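PDB 3LKB: probable branched-chain amino acid ABC transporter, amino acid binding protein from Thermus thermophilus, which probably binds branched-chain amino acids such as valine and delivers them to an ABC transporter for uptake. Local coordinates for residues Glu32-Trp37 / Leu292-Ala297. The protein carries 2 engineered substitutions. Numbering follows the deposited sequence.
Sequences EDYCKW and LAAAIA. Engineered in segment 292-297: Ala293 (natural residue Val), Ala295 (natural residue Ser).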
loop_
_atom_site.group_PDB
_atom_site.type_symbol
_atom_site.label_atom_id
_atom_site.label_comp_id
_atom_site.label_asym_id
_atom_site.label_seq_id
_atom_site.Cartn_x
_atom_site.Cartn_y
_atom_site.Cartn_z
ATOM N N GLU A 32 -13.716 -4.128 4.331
ATOM C CA GLU A 32 -13.505 -4.533 5.695
ATOM C C GLU A 32 -14.337 -3.651 6.607
ATOM O O GLU A 32 -14.996 -4.151 7.500
ATOM C CB GLU A 32 -12.042 -4.421 6.070
ATOM C CG GLU A 32 -11.780 -4.970 7.448
ATOM C CD GLU A 32 -10.294 -5.150 7.760
ATOM O OE1 GLU A 32 -9.509 -5.583 6.862
ATOM O OE2 GLU A 32 -9.925 -4.860 8.927
ATOM N N ASP A 33 -14.317 -2.340 6.358
ATOM C CA ASP A 33 -15.070 -1.397 7.187
ATOM C C ASP A 33 -16.595 -1.590 7.172
ATOM O O ASP A 33 -17.240 -1.584 8.229
ATOM C CB ASP A 33 -14.698 0.059 6.851
ATOM C CG ASP A 33 -13.301 0.384 7.315
ATOM O OD1 ASP A 33 -12.736 -0.507 7.984
ATOM O OD2 ASP A 33 -12.755 1.469 7.001
ATOM N N TYR A 34 -17.115 -1.758 5.988
ATOM C CA TYR A 34 -18.546 -1.924 5.826
ATOM C C TYR A 34 -19.020 -3.204 6.508
ATOM O O TYR A 34 -20.065 -3.233 7.171
ATOM C CB TYR A 34 -18.871 -1.973 4.347
ATOM C CG TYR A 34 -20.345 -1.807 4.169
ATOM C CD1 TYR A 34 -20.878 -0.557 4.279
ATOM C CD2 TYR A 34 -21.125 -2.920 3.930
ATOM C CE1 TYR A 34 -22.230 -0.378 4.169
ATOM C CE2 TYR A 34 -22.486 -2.752 3.830
ATOM C CZ TYR A 34 -23.021 -1.495 3.954
ATOM O OH TYR A 34 -24.374 -1.337 3.876
ATOM N N CYS A 35 -18.228 -4.269 6.318
ATOM C CA CYS A 35 -18.549 -5.543 6.909
ATOM C C CYS A 35 -18.556 -5.428 8.427
ATOM O O CYS A 35 -19.373 -6.062 9.115
ATOM C CB CYS A 35 -17.552 -6.599 6.471
ATOM S SG CYS A 35 -18.013 -8.301 6.922
ATOM N N LYS A 36 -17.640 -4.580 8.918
ATOM C CA LYS A 36 -17.488 -4.289 10.337
ATOM C C LYS A 36 -18.715 -3.561 10.840
ATOM O O LYS A 36 -19.279 -3.883 11.885
ATOM C CB LYS A 36 -16.266 -3.402 10.538
ATOM C CG LYS A 36 -15.587 -3.593 11.882
ATOM C CD LYS A 36 -14.095 -3.842 11.735
ATOM C CE LYS A 36 -13.821 -5.247 11.230
ATOM N NZ LYS A 36 -12.355 -5.525 11.147
ATOM N N TRP A 37 -19.130 -2.528 10.072
ATOM C CA TRP A 37 -20.365 -1.781 10.312
ATOM C C TRP A 37 -21.645 -2.651 10.217
ATOM O O TRP A 37 -22.539 -2.505 11.018
ATOM C CB TRP A 37 -20.457 -0.563 9.374
ATOM C CG TRP A 37 -21.475 0.480 9.757
ATOM C CD1 TRP A 37 -21.333 1.470 10.712
ATOM C CD2 TRP A 37 -22.747 0.700 9.155
ATOM N NE1 TRP A 37 -22.455 2.280 10.746
ATOM C CE2 TRP A 37 -23.341 1.816 9.807
ATOM C CE3 TRP A 37 -23.456 0.056 8.140
ATOM C CZ2 TRP A 37 -24.624 2.280 9.488
ATOM C CZ3 TRP A 37 -24.753 0.537 7.802
ATOM C CH2 TRP A 37 -25.320 1.635 8.480
ATOM N N LEU A 292 -19.655 0.298 -2.086
ATOM C CA LEU A 292 -20.808 -0.117 -2.888
ATOM C C LEU A 292 -20.778 -1.656 -3.088
ATOM O O LEU A 292 -21.779 -2.318 -2.890
ATOM C CB LEU A 292 -20.854 0.655 -4.227
ATOM C CG LEU A 292 -21.866 0.157 -5.258
ATOM C CD1 LEU A 292 -23.287 0.389 -4.709
ATOM C CD2 LEU A 292 -21.701 0.774 -6.690
ATOM N N ALA A 293 -19.631 -2.227 -3.435
ATOM C CA ALA A 293 -19.540 -3.651 -3.668
ATOM C C ALA A 293 -19.921 -4.409 -2.395
ATOM O O ALA A 293 -20.720 -5.350 -2.469
ATOM C CB ALA A 293 -18.156 -4.025 -4.081
ATOM N N ALA A 294 -19.344 -4.046 -1.242
ATOM C CA ALA A 294 -19.694 -4.738 -0.002
ATOM C C ALA A 294 -21.179 -4.516 0.345
ATOM O O ALA A 294 -21.865 -5.443 0.801
ATOM C CB ALA A 294 -18.840 -4.249 1.132
ATOM N N ALA A 295 -21.659 -3.289 0.141
ATOM C CA ALA A 295 -23.079 -2.975 0.380
ATOM C C ALA A 295 -24.012 -3.825 -0.481
ATOM O O ALA A 295 -25.013 -4.323 0.019
ATOM C CB ALA A 295 -23.359 -1.484 0.157
ATOM N N ILE A 296 -23.672 -4.022 -1.758
ATOM C CA ILE A 296 -24.484 -4.864 -2.625
ATOM C C ILE A 296 -24.559 -6.291 -2.049
ATOM O O ILE A 296 -25.677 -6.827 -1.867
ATOM C CB ILE A 296 -24.034 -4.845 -4.092
ATOM C CG1 ILE A 296 -24.145 -3.424 -4.640
ATOM C CG2 ILE A 296 -24.897 -5.844 -4.956
ATOM C CD1 ILE A 296 -23.741 -3.223 -6.113
ATOM N N ALA A 297 -23.386 -6.849 -1.704
ATOM C CA ALA A 297 -23.245 -8.199 -1.121
ATOM C C ALA A 297 -24.030 -8.294 0.153
ATOM O O ALA A 297 -24.842 -9.181 0.310
ATOM C CB ALA A 297 -21.786 -8.531 -0.851
HETATM O O HOH W 1 -25.806 -3.350 2.483
#
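The phenol oxygen Tyr34 OH lies 2.8 Å from a water molecule, and the same water donates to the backbone oxygen Ala295 O, also at 2.8 Å, so a single solvent molecule ties the end of the ring to the neighbouring helix. The two helices involved, 21-41 and 285-308, belong to one lobe of a two-lobed periplasmic binding protein of the leucine-binding family. They are far apart in sequence yet pack here with the CA atoms of Tyr34 and Ala294 6.6 Å apart. Tyr34 carries this buried contact from the side of helix 21-41. Its CG stands anti to the backbone N (chi1 -166°), which carries the ring toward helix 285-308, where it lies obliquely against the two alanines. At the inner end of the ring, CD2 of Tyr34 meets CB of Ala294 at 3.8 Å. Further out, CE2 of Tyr34 comes to 3.5 Å from CA of Ala295, over the backbone itself. Ala295, an engineered replacement for serine, sets its CB 4.2 Å from the Tyr34 ring centroid, 29° off the ring normal, an off-centre CH-pi contact. Exchanging Tyr34 for an alanine would probably open a gap beside Ala294 and Ala295 and leave the bridging water without its phenol partner. Tyr34 also touches Ile271 of helix 263-274, while Asp33 OD2 forms a salt bridge with Arg277 and a hydrogen bond with the hydroxyl of Tyr287, which lies on helix 285-308, so the two helices are also joined by a direct polar bond. On the 285-308 side, Leu292 and Ile296 pack on Pro122 of strand 121-123. The ring's outer end finishes against the engineered methyl, with Tyr34 CZ 3.8 Å from Ala295 CB.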